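Local coordinates for protein ribulose bisphosphate carboxylase (Pyrococcus horikoshii, PDB 2D69) that probably catalyses the magnesium-dependent carboxylation of ribulose 1,5-bisphosphate to two molecules of 3-phosphoglycerate, as a form III Rubisco in archaeal AMP degradation, at residues L115-L120 with N288-I293; P153-V158 with G181-K186; I253-W258 with R279-A284; F344-G349 with D366-A371. One frame throughout, in Å; residues are numbered along the deposited sequence.

Contact 1: residues L115-L120 with N288-I293; sequences LKNLRL and NPRHGI. With SO4 (sulfate ion), chain G.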
# COMPACT_ATOMS: atom_id res chain seq x y z
N LEU A 115 29.09 -39.05 -23.87
CA LEU A 115 29.30 -38.17 -25.02
C LEU A 115 30.68 -37.53 -24.93
O LEU A 115 31.07 -37.02 -23.87
CB LEU A 115 28.25 -37.08 -25.08
CG LEU A 115 26.78 -37.51 -25.08
CD1 LEU A 115 25.89 -36.31 -25.32
CD2 LEU A 115 26.55 -38.53 -26.12
N LYS A 116 31.42 -37.57 -26.02
CA LYS A 116 32.70 -36.87 -26.08
C LYS A 116 32.42 -35.39 -26.14
O LYS A 116 33.12 -34.59 -25.52
CB LYS A 116 33.53 -37.33 -27.30
CG LYS A 116 35.04 -37.24 -27.13
CD LYS A 116 35.83 -38.33 -27.89
CE LYS A 116 37.30 -37.87 -28.13
NZ LYS A 116 38.28 -39.00 -28.47
N ASN A 117 31.41 -35.03 -26.92
CA ASN A 117 31.08 -33.64 -27.18
C ASN A 117 29.59 -33.55 -27.49
O ASN A 117 29.04 -34.46 -28.09
CB ASN A 117 31.85 -33.13 -28.40
CG ASN A 117 33.32 -32.82 -28.09
OD1 ASN A 117 33.62 -31.97 -27.25
ND2 ASN A 117 34.23 -33.53 -28.76
N LEU A 118 28.97 -32.40 -27.21
CA LEU A 118 27.54 -32.23 -27.40
C LEU A 118 27.27 -30.75 -27.65
O LEU A 118 27.68 -29.91 -26.86
CB LEU A 118 26.72 -32.71 -26.17
CG LEU A 118 25.21 -32.45 -26.33
CD1 LEU A 118 24.58 -33.32 -27.38
CD2 LEU A 118 24.45 -32.59 -25.04
N ARG A 119 26.59 -30.46 -28.76
CA ARG A 119 26.27 -29.09 -29.11
C ARG A 119 24.82 -29.01 -29.44
O ARG A 119 24.36 -29.76 -30.28
CB ARG A 119 27.10 -28.66 -30.32
CG ARG A 119 27.25 -27.15 -30.44
CD ARG A 119 27.99 -26.68 -31.71
NE ARG A 119 28.37 -25.29 -31.58
CZ ARG A 119 28.72 -24.49 -32.59
NH1 ARG A 119 28.66 -24.89 -33.85
NH2 ARG A 119 29.08 -23.23 -32.33
N LEU A 120 24.09 -28.07 -28.84
CA LEU A 120 22.73 -27.86 -29.22
C LEU A 120 22.74 -26.89 -30.38
O LEU A 120 23.18 -25.77 -30.23
CB LEU A 120 21.98 -27.32 -28.00
CG LEU A 120 20.61 -26.61 -27.95
CD1 LEU A 120 19.89 -26.35 -29.22
CD2 LEU A 120 19.72 -27.32 -26.95
N ASN A 288 33.13 -23.22 -29.43
CA ASN A 288 33.62 -24.55 -29.78
C ASN A 288 32.64 -25.17 -30.76
O ASN A 288 31.46 -25.32 -30.43
CB ASN A 288 33.79 -25.40 -28.51
CG ASN A 288 34.26 -26.81 -28.79
OD1 ASN A 288 34.18 -27.30 -29.90
ND2 ASN A 288 34.76 -27.47 -27.77
N PRO A 289 33.07 -25.49 -31.98
CA PRO A 289 32.16 -26.07 -32.97
C PRO A 289 31.65 -27.48 -32.65
O PRO A 289 30.76 -27.97 -33.32
CB PRO A 289 33.00 -26.07 -34.28
CG PRO A 289 34.41 -26.02 -33.82
CD PRO A 289 34.42 -25.26 -32.56
N ARG A 290 32.24 -28.14 -31.66
CA ARG A 290 31.87 -29.50 -31.31
C ARG A 290 30.96 -29.59 -30.06
O ARG A 290 30.40 -30.66 -29.77
CB ARG A 290 33.12 -30.29 -30.99
CG ARG A 290 34.21 -30.31 -32.06
CD ARG A 290 34.99 -31.60 -32.03
NE ARG A 290 36.42 -31.46 -32.13
CZ ARG A 290 37.27 -32.47 -31.89
NH1 ARG A 290 36.81 -33.67 -31.50
NH2 ARG A 290 38.58 -32.27 -32.02
N HIS A 291 30.89 -28.50 -29.29
CA HIS A 291 30.36 -28.54 -27.92
C HIS A 291 29.85 -27.22 -27.40
O HIS A 291 30.57 -26.20 -27.45
CB HIS A 291 31.43 -29.00 -26.93
CG HIS A 291 30.88 -29.46 -25.61
ND1 HIS A 291 30.93 -28.69 -24.46
CD2 HIS A 291 30.26 -30.61 -25.26
CE1 HIS A 291 30.36 -29.36 -23.47
NE2 HIS A 291 29.97 -30.54 -23.93
N GLY A 292 28.63 -27.25 -26.86
CA GLY A 292 28.00 -26.07 -26.31
C GLY A 292 26.66 -25.75 -26.92
O GLY A 292 25.86 -26.61 -27.24
N ILE A 293 26.37 -24.47 -27.00
CA ILE A 293 25.11 -24.02 -27.56
C ILE A 293 25.48 -23.01 -28.65
O ILE A 293 26.33 -22.15 -28.43
CB ILE A 293 24.27 -23.35 -26.48
CG1 ILE A 293 24.07 -24.26 -25.26
CG2 ILE A 293 22.90 -22.91 -27.03
CD1 ILE A 293 23.39 -23.51 -24.12
S SO4 G . 29.23 -28.76 -36.26
O1 SO4 G . 30.67 -28.54 -36.16
O2 SO4 G . 28.94 -30.17 -36.06
O3 SO4 G . 28.54 -27.98 -35.24
O4 SO4 G . 28.80 -28.41 -37.62
O HOH W 1 35.48 -30.13 -27.33
O HOH W 2 29.51 -24.09 -29.19
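Arg119 reaches over the Asn288-Pro289 turn where the short strand 292-293, from the catalytic part of the chain, pairs in parallel with the end of the N-terminal domain's mixed sheet. Its side chain runs extended, CG anti to the backbone N (chi1 -158°), and lays one face of the guanidinium on the turn, with Pro289 CA over its centre. A water that accepts from NE lies within bonding distance of Asn288 O and probably bridges the two, while NH1 makes a weak bond to a sulfate oxygen at the guanidinium edge and NH2 another to Thr286 O.

On the other flank, Asn117 packs its CB against Arg290 O at 3.2 Å. The Asn117 amide crosses the Arg290 side chain at a slant, the amide and guanidinium planes 61° apart, and its ND2 turns to Glu33 of the neighbouring strand 26-34. The His291 ring stands with its edge to the backbone of Asn117 and Leu118. A type I turn from Asn288 to His291, with an Asx turn in which Arg290 N bonds Asn288 OD1 at 2.8 Å, brings the chain into line.

Two backbone bonds then set the pairing: Gly292 N to Leu118 O and Leu120 N to Gly292 O. Gly292 has backbone angles that call for glycine. Beyond it, Leu120 and Ile293 share one face of the sheet, CG of Leu120 lying 4.4 Å from CG2 of Ile293.

Contact 2: residues P153-V158 with G181-K186; sequences PLTATV and GIDLLK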
# COMPACT_ATOMS: atom_id res chain seq x y z
N PRO A 153 20.76 1.81 -41.99
CA PRO A 153 21.14 1.22 -40.70
C PRO A 153 21.31 2.33 -39.65
O PRO A 153 21.60 3.49 -39.94
CB PRO A 153 22.46 0.50 -40.97
CG PRO A 153 22.91 0.93 -42.28
CD PRO A 153 21.73 1.52 -43.04
N LEU A 154 21.12 1.96 -38.41
CA LEU A 154 21.36 2.88 -37.30
C LEU A 154 22.82 2.76 -36.91
O LEU A 154 23.45 1.74 -37.18
CB LEU A 154 20.48 2.53 -36.10
CG LEU A 154 18.98 2.83 -36.21
CD1 LEU A 154 18.22 2.13 -35.06
CD2 LEU A 154 18.74 4.30 -36.08
N THR A 155 23.36 3.84 -36.34
CA THR A 155 24.72 3.86 -35.82
C THR A 155 24.80 3.97 -34.30
O THR A 155 23.94 4.55 -33.63
CB THR A 155 25.50 4.98 -36.42
OG1 THR A 155 24.92 6.23 -36.04
CG2 THR A 155 25.49 4.92 -37.93
N ALA A 156 25.87 3.37 -33.78
CA ALA A 156 26.15 3.28 -32.36
C ALA A 156 27.63 3.44 -32.14
O ALA A 156 28.44 3.04 -32.99
CB ALA A 156 25.70 1.95 -31.82
N THR A 157 27.98 4.04 -30.99
CA THR A 157 29.35 4.11 -30.53
C THR A 157 29.51 3.91 -29.02
O THR A 157 28.88 4.58 -28.22
CB THR A 157 29.93 5.43 -30.94
OG1 THR A 157 30.16 5.41 -32.36
CG2 THR A 157 31.34 5.59 -30.42
N VAL A 158 30.38 2.97 -28.64
CA VAL A 158 30.87 2.86 -27.26
C VAL A 158 32.12 3.74 -27.14
O VAL A 158 33.05 3.57 -27.91
CB VAL A 158 31.36 1.44 -26.94
CG1 VAL A 158 31.75 1.32 -25.45
CG2 VAL A 158 30.32 0.40 -27.33
N GLY A 181 26.60 12.93 -35.41
CA GLY A 181 25.62 12.16 -36.16
C GLY A 181 25.35 10.74 -35.67
O GLY A 181 24.54 10.03 -36.28
N ILE A 182 26.01 10.29 -34.59
CA ILE A 182 25.75 8.95 -34.09
C ILE A 182 24.32 8.88 -33.55
O ILE A 182 23.81 9.84 -32.90
CB ILE A 182 26.78 8.51 -32.98
CG1 ILE A 182 28.14 8.34 -33.58
CG2 ILE A 182 26.43 7.14 -32.41
CD1 ILE A 182 28.21 7.23 -34.67
N ASP A 183 23.66 7.76 -33.79
CA ASP A 183 22.29 7.64 -33.33
C ASP A 183 22.25 7.23 -31.86
O ASP A 183 21.51 7.84 -31.07
CB ASP A 183 21.48 6.67 -34.18
CG ASP A 183 21.47 7.03 -35.63
OD1 ASP A 183 20.93 8.11 -35.95
OD2 ASP A 183 21.98 6.31 -36.52
N LEU A 184 23.08 6.24 -31.52
CA LEU A 184 23.02 5.54 -30.27
C LEU A 184 24.34 5.56 -29.50
O LEU A 184 25.35 5.02 -29.95
CB LEU A 184 22.62 4.12 -30.59
CG LEU A 184 21.28 3.88 -31.27
CD1 LEU A 184 21.14 2.41 -31.57
CD2 LEU A 184 20.14 4.39 -30.41
N LEU A 185 24.38 6.23 -28.34
CA LEU A 185 25.48 6.12 -27.43
C LEU A 185 25.35 4.77 -26.82
O LEU A 185 24.23 4.32 -26.56
CB LEU A 185 25.37 7.18 -26.36
CG LEU A 185 26.47 7.15 -25.28
CD1 LEU A 185 27.86 7.46 -25.85
CD2 LEU A 185 26.09 8.11 -24.18
N LYS A 186 26.46 4.08 -26.58
CA LYS A 186 26.38 2.75 -26.02
C LYS A 186 27.38 2.60 -24.88
O LYS A 186 28.55 2.87 -25.04
CB LYS A 186 26.60 1.67 -27.10
CG LYS A 186 26.53 0.22 -26.64
CD LYS A 186 26.69 -0.82 -27.78
CE LYS A 186 27.12 -2.22 -27.20
NZ LYS A 186 28.05 -2.24 -25.94
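Asp183 and Thr155 carry the polar side of this pairing. OD2 of Asp183 takes Thr155 N at 2.8 Å on its anti lone pair, a nearly straight bond, and also Thr155 OG1 at 3.0 Å, which arrives from above the carboxylate plane. Thr155 OG1 sits between its own backbone N and carbonyl carbon (chi1 64°), and from there it can donate to OD2 and accept from Asp183 N at 3.0 Å. A threonine side chain and a carboxylate thus clasp each other in buried surroundings, and the salt bridge from Arg152 to OD2 would be expected to favour the charged form of Asp183.

The backbone bonds follow in order: Leu184 N to Thr155 O, Thr157 N to Leu184 O, and Lys186 N to Thr157 O. They make strands 154-157 and 184-186 parallel neighbours, the two ends of a beta-alpha-beta unit crossing over through helix 167-179, in the eight-stranded barrel of the Rubisco catalytic domain. Gly181 closes that helix with a Schellman motif before the chain enters the second strand.

In the side-chain packing, Ile182 crosses Thr157 at about a right angle, with CD1 3.5 Å from its OG1, while helix 382-398 packs on Ile182 as well. Ala156 CB makes an apolar contact with Leu184 CB on the other face. Lys186, the residue predicted to carry the magnesium-binding carbamate but unmodified here, leaves the strand with CG anti to its backbone N (chi1 -179°) and runs its whole aliphatic chain past Val158 CG2, which lies 3.7 Å from NZ.

Contact 3: residues I253-W258 with R279-A284; sequences IVVAGW and RAMHAA. With SO4 (sulfate ion), chain F.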
# COMPACT_ATOMS: atom_id res chain seq x y z
N ILE A 253 22.92 -10.16 -21.46
CA ILE A 253 21.93 -11.18 -21.18
C ILE A 253 22.50 -12.51 -20.81
O ILE A 253 21.83 -13.26 -20.17
CB ILE A 253 20.89 -11.37 -22.32
CG1 ILE A 253 21.52 -11.98 -23.58
CG2 ILE A 253 20.20 -10.07 -22.64
CD1 ILE A 253 20.53 -12.35 -24.58
N VAL A 254 23.71 -12.80 -21.25
CA VAL A 254 24.32 -14.09 -20.90
C VAL A 254 24.86 -14.07 -19.47
O VAL A 254 24.65 -15.01 -18.71
CB VAL A 254 25.43 -14.51 -21.91
CG1 VAL A 254 26.06 -15.93 -21.51
CG2 VAL A 254 24.85 -14.60 -23.27
N VAL A 255 25.56 -13.02 -19.10
CA VAL A 255 26.04 -12.83 -17.75
C VAL A 255 24.86 -12.71 -16.76
O VAL A 255 24.86 -13.29 -15.71
CB VAL A 255 26.86 -11.52 -17.64
CG1 VAL A 255 27.26 -11.26 -16.26
CG2 VAL A 255 28.09 -11.54 -18.60
N ALA A 256 23.85 -11.92 -17.10
CA ALA A 256 22.67 -11.83 -16.24
C ALA A 256 21.84 -13.12 -16.13
O ALA A 256 21.39 -13.54 -15.04
CB ALA A 256 21.77 -10.73 -16.74
N GLY A 257 21.55 -13.71 -17.29
CA GLY A 257 20.91 -15.01 -17.38
C GLY A 257 19.44 -14.91 -17.77
O GLY A 257 18.82 -13.86 -17.71
N TRP A 258 18.90 -16.05 -18.16
CA TRP A 258 17.55 -16.18 -18.70
C TRP A 258 16.43 -15.79 -17.75
O TRP A 258 15.43 -15.20 -18.18
CB TRP A 258 17.34 -17.66 -19.18
CG TRP A 258 18.19 -18.07 -20.32
CD1 TRP A 258 19.07 -19.11 -20.34
CD2 TRP A 258 18.28 -17.43 -21.58
NE1 TRP A 258 19.73 -19.13 -21.54
CE2 TRP A 258 19.22 -18.13 -22.33
CE3 TRP A 258 17.63 -16.35 -22.17
CZ2 TRP A 258 19.58 -17.77 -23.62
CZ3 TRP A 258 17.94 -16.02 -23.45
CH2 TRP A 258 18.93 -16.71 -24.16
N ARG A 279 25.98 -9.69 -25.59
CA ARG A 279 26.14 -11.14 -25.41
C ARG A 279 27.43 -11.51 -24.70
O ARG A 279 27.87 -12.67 -24.76
CB ARG A 279 26.07 -11.81 -26.77
CG ARG A 279 27.15 -11.35 -27.74
CD ARG A 279 27.00 -12.01 -29.07
NE ARG A 279 28.11 -11.76 -29.94
CZ ARG A 279 28.44 -12.51 -31.00
NH1 ARG A 279 27.75 -13.61 -31.28
NH2 ARG A 279 29.52 -12.19 -31.73
N ALA A 280 28.09 -10.55 -24.03
CA ALA A 280 29.35 -10.89 -23.34
C ALA A 280 29.21 -12.22 -22.56
O ALA A 280 28.20 -12.44 -21.89
CB ALA A 280 29.77 -9.78 -22.40
N MET A 281 30.25 -13.05 -22.65
CA MET A 281 30.37 -14.40 -22.06
C MET A 281 29.87 -15.54 -22.95
O MET A 281 30.14 -16.70 -22.67
CB MET A 281 29.70 -14.49 -20.66
CG MET A 281 30.02 -15.76 -19.88
SD MET A 281 29.27 -15.78 -18.16
CE MET A 281 28.05 -16.72 -18.44
N HIS A 282 29.13 -15.23 -24.00
CA HIS A 282 28.58 -16.26 -24.92
C HIS A 282 29.63 -17.24 -25.42
O HIS A 282 29.40 -18.46 -25.44
CB HIS A 282 27.85 -15.61 -26.12
CG HIS A 282 28.77 -15.05 -27.14
ND1 HIS A 282 29.21 -15.77 -28.23
CD2 HIS A 282 29.39 -13.84 -27.21
CE1 HIS A 282 30.04 -15.03 -28.94
NE2 HIS A 282 30.16 -13.85 -28.35
N ALA A 283 30.80 -16.71 -25.78
CA ALA A 283 31.82 -17.50 -26.45
C ALA A 283 32.42 -18.55 -25.55
O ALA A 283 33.13 -19.46 -26.05
CB ALA A 283 32.92 -16.59 -27.08
N ALA A 284 32.13 -18.49 -24.24
CA ALA A 284 32.52 -19.61 -23.34
C ALA A 284 31.83 -20.93 -23.70
O ALA A 284 32.37 -22.06 -23.45
CB ALA A 284 32.20 -19.24 -21.87
S SO4 F . 30.39 -8.74 -30.25
O1 SO4 F . 31.09 -7.55 -29.77
O2 SO4 F . 31.30 -9.84 -30.58
O3 SO4 F . 29.48 -9.17 -29.17
O4 SO4 F . 29.61 -8.33 -31.43
O HOH W 3 25.96 -11.03 -21.66
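Arg279 meets the helical turn 253-256 through its backbone: its carbonyl O lies 3.9 Å from Val254 CG2, while the side chain heads off to a sulfate ion. NE and NH2 donate to two different sulfate oxygens, at 3.0 Å from NE to O3 and 3.2 Å from NH2 to O2, both bonds nearly straight, with the anion at the edge of the guanidinium. Arg279 is predicted to bind substrate, and an alanine here would probably leave the anion without this two-pronged grip and His282 NE2 without the flat group beneath it.

Ala280 turns its carbonyl O to the helix, 3.4 Å from Val255 CG2; a water also links that oxygen to Val255 N. Met281 follows with positive phi in the type II turn from Arg279 to His282. Its CB touches Val255 CG2, and the bent end of its chain carries CE to 3.7 Å from Val254 CG1. His282 folds back so that NE2 lies over the centre of the Arg279 guanidinium, 3.3 Å above its plane, while ND1 is bonded to Thr286 OG1. The turn after strand 274-278 of the barrel is therefore seated on 253-256 by valine packing and one water, with its charged end directed to an anion site.

Contact 4: residues F344-G349 with D366-A371; sequences FPVASG and DLVIQA. With SO4 (sulfate ion), chain E.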
# COMPACT_ATOMS: atom_id res chain seq x y z
N PHE A 344 16.74 -6.44 -34.79
CA PHE A 344 17.96 -5.90 -35.40
C PHE A 344 19.20 -6.69 -35.04
O PHE A 344 19.53 -6.80 -33.87
CB PHE A 344 18.25 -4.54 -34.89
CG PHE A 344 17.66 -3.42 -35.72
CD1 PHE A 344 16.79 -2.52 -35.15
CD2 PHE A 344 18.07 -3.21 -37.04
CE1 PHE A 344 16.25 -1.47 -35.88
CE2 PHE A 344 17.53 -2.13 -37.79
CZ PHE A 344 16.63 -1.27 -37.20
N PRO A 345 19.93 -7.18 -36.02
CA PRO A 345 21.32 -7.62 -35.75
C PRO A 345 22.17 -6.38 -35.48
O PRO A 345 21.93 -5.34 -36.11
CB PRO A 345 21.75 -8.29 -37.05
CG PRO A 345 20.56 -8.44 -37.85
CD PRO A 345 19.58 -7.33 -37.44
N VAL A 346 23.08 -6.49 -34.52
CA VAL A 346 23.99 -5.45 -34.14
C VAL A 346 25.35 -5.91 -34.63
O VAL A 346 25.86 -6.99 -34.22
CB VAL A 346 24.08 -5.23 -32.61
CG1 VAL A 346 25.16 -4.14 -32.29
CG2 VAL A 346 22.69 -4.91 -31.95
N ALA A 347 25.90 -5.15 -35.56
CA ALA A 347 27.22 -5.46 -36.12
C ALA A 347 28.30 -4.62 -35.44
O ALA A 347 28.16 -3.38 -35.32
CB ALA A 347 27.21 -5.24 -37.63
N SER A 348 29.38 -5.29 -35.01
CA SER A 348 30.48 -4.67 -34.27
C SER A 348 31.77 -5.46 -34.42
O SER A 348 31.75 -6.70 -34.58
CB SER A 348 30.12 -4.58 -32.78
OG SER A 348 30.95 -3.66 -32.09
N GLY A 349 32.91 -4.76 -34.36
CA GLY A 349 34.21 -5.41 -34.39
C GLY A 349 35.09 -4.79 -35.43
O GLY A 349 35.13 -5.26 -36.55
N ASP A 366 19.15 -3.31 -42.53
CA ASP A 366 18.50 -3.51 -41.25
C ASP A 366 19.54 -4.01 -40.28
O ASP A 366 19.66 -5.22 -40.04
CB ASP A 366 17.31 -4.48 -41.36
CG ASP A 366 16.05 -3.79 -41.89
OD1 ASP A 366 15.99 -2.54 -41.87
OD2 ASP A 366 15.11 -4.41 -42.37
N LEU A 367 20.32 -3.05 -39.80
CA LEU A 367 21.43 -3.28 -38.90
C LEU A 367 21.56 -2.13 -37.94
O LEU A 367 21.24 -0.98 -38.25
CB LEU A 367 22.76 -3.36 -39.64
CG LEU A 367 22.97 -4.43 -40.69
CD1 LEU A 367 24.28 -4.18 -41.37
CD2 LEU A 367 22.95 -5.83 -40.09
N VAL A 368 22.04 -2.44 -36.75
CA VAL A 368 22.63 -1.43 -35.92
C VAL A 368 24.12 -1.58 -36.05
O VAL A 368 24.64 -2.68 -35.81
CB VAL A 368 22.22 -1.61 -34.48
CG1 VAL A 368 22.90 -0.58 -33.61
CG2 VAL A 368 20.68 -1.53 -34.33
N ILE A 369 24.81 -0.50 -36.40
CA ILE A 369 26.25 -0.62 -36.71
C ILE A 369 27.04 0.06 -35.62
O ILE A 369 26.94 1.28 -35.44
CB ILE A 369 26.54 0.04 -38.04
CG1 ILE A 369 25.89 -0.75 -39.17
CG2 ILE A 369 28.04 0.16 -38.28
CD1 ILE A 369 25.86 0.01 -40.48
N GLN A 370 27.78 -0.71 -34.83
CA GLN A 370 28.54 -0.14 -33.72
C GLN A 370 29.97 0.08 -34.23
O GLN A 370 30.65 -0.89 -34.59
CB GLN A 370 28.57 -1.07 -32.51
CG GLN A 370 29.13 -0.43 -31.20
CD GLN A 370 30.66 -0.17 -31.21
OE1 GLN A 370 31.10 0.95 -30.88
NE2 GLN A 370 31.46 -1.18 -31.58
N ALA A 371 30.42 1.32 -34.24
CA ALA A 371 31.75 1.64 -34.75
C ALA A 371 32.51 2.54 -33.80
O ALA A 371 32.91 3.65 -34.17
CB ALA A 371 31.68 2.25 -36.13
S SO4 E . 35.43 -1.46 -31.86
O1 SO4 E . 36.58 -0.64 -31.53
O2 SO4 E . 35.84 -2.67 -32.53
O3 SO4 E . 34.80 -1.82 -30.61
O4 SO4 E . 34.48 -0.69 -32.66
O HOH W 4 33.19 -1.96 -34.65
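Gln370 and Ser348 make the one side-chain hydrogen bond between the strands: NE2 donates to Ser348 OG at 2.6 Å, with OG almost in the amide plane. Gln370 bends at chi2 (-71°), which swings its amide round to the serine. The same NE2 donates to sulfate O4 at 3.2 Å, and OE1 accepts from Val158 N. A water bonded to Gly349 N and Gln370 O donates to O4 too.

Backbone bonds run from Val368 N to Pro345 O, Ala347 N to Val368 O, and Gln370 N to Ala347 O, the last at 2.7 Å and 170° at the hydrogen. They join strands 344-348 and 368-370 of the catalytic barrel in parallel, as a beta-alpha-beta unit linked by helix 356-363.

Apolar packing runs from the middle of the strands to the Phe344 end. Val368 CG2 lies over the face of the Phe344 ring, 4.2 Å from its centroid, a CH-pi contact, while the ring's edge meets the backbone at Asp366 and Leu367. Val346 and Val368 lie side by side on one face of the sheet; Pro345 CB touches Leu367 CD2.

A leucine in place of Gln370 would probably leave Ser348 OG and Val158 N without their amide partner and the sulfate with one donor fewer. With Gly350 N and Gly373 N also bonded to it, the sulfate sits among predicted substrate-binding residues, consistent with a place for a substrate phosphate.

Overall arrangement
Contact 1 stands apart, its centre about 35 Å from that of contact 2 and about 28 Å from that of contact 4: it joins the N-terminal sheet to the segment just after contact 3, whose centre is about 17 Å away. Contacts 1 and 3 also touch a second subunit. Along the chain, 115-120 comes first, then contacts 2 and 3, then 288-293, and contact 4 last. Contacts 2 and 4 lie side by side in the barrel, centres about 9 Å apart, because strands 154-157 and 368-370 are neighbours; their pairing joins the first and last barrel strands and closes it. Contacts 2, 3 and 4 each supply a predicted metal- or substrate-binding residue (Lys186, Arg279, Gln370) to this catalytic domain.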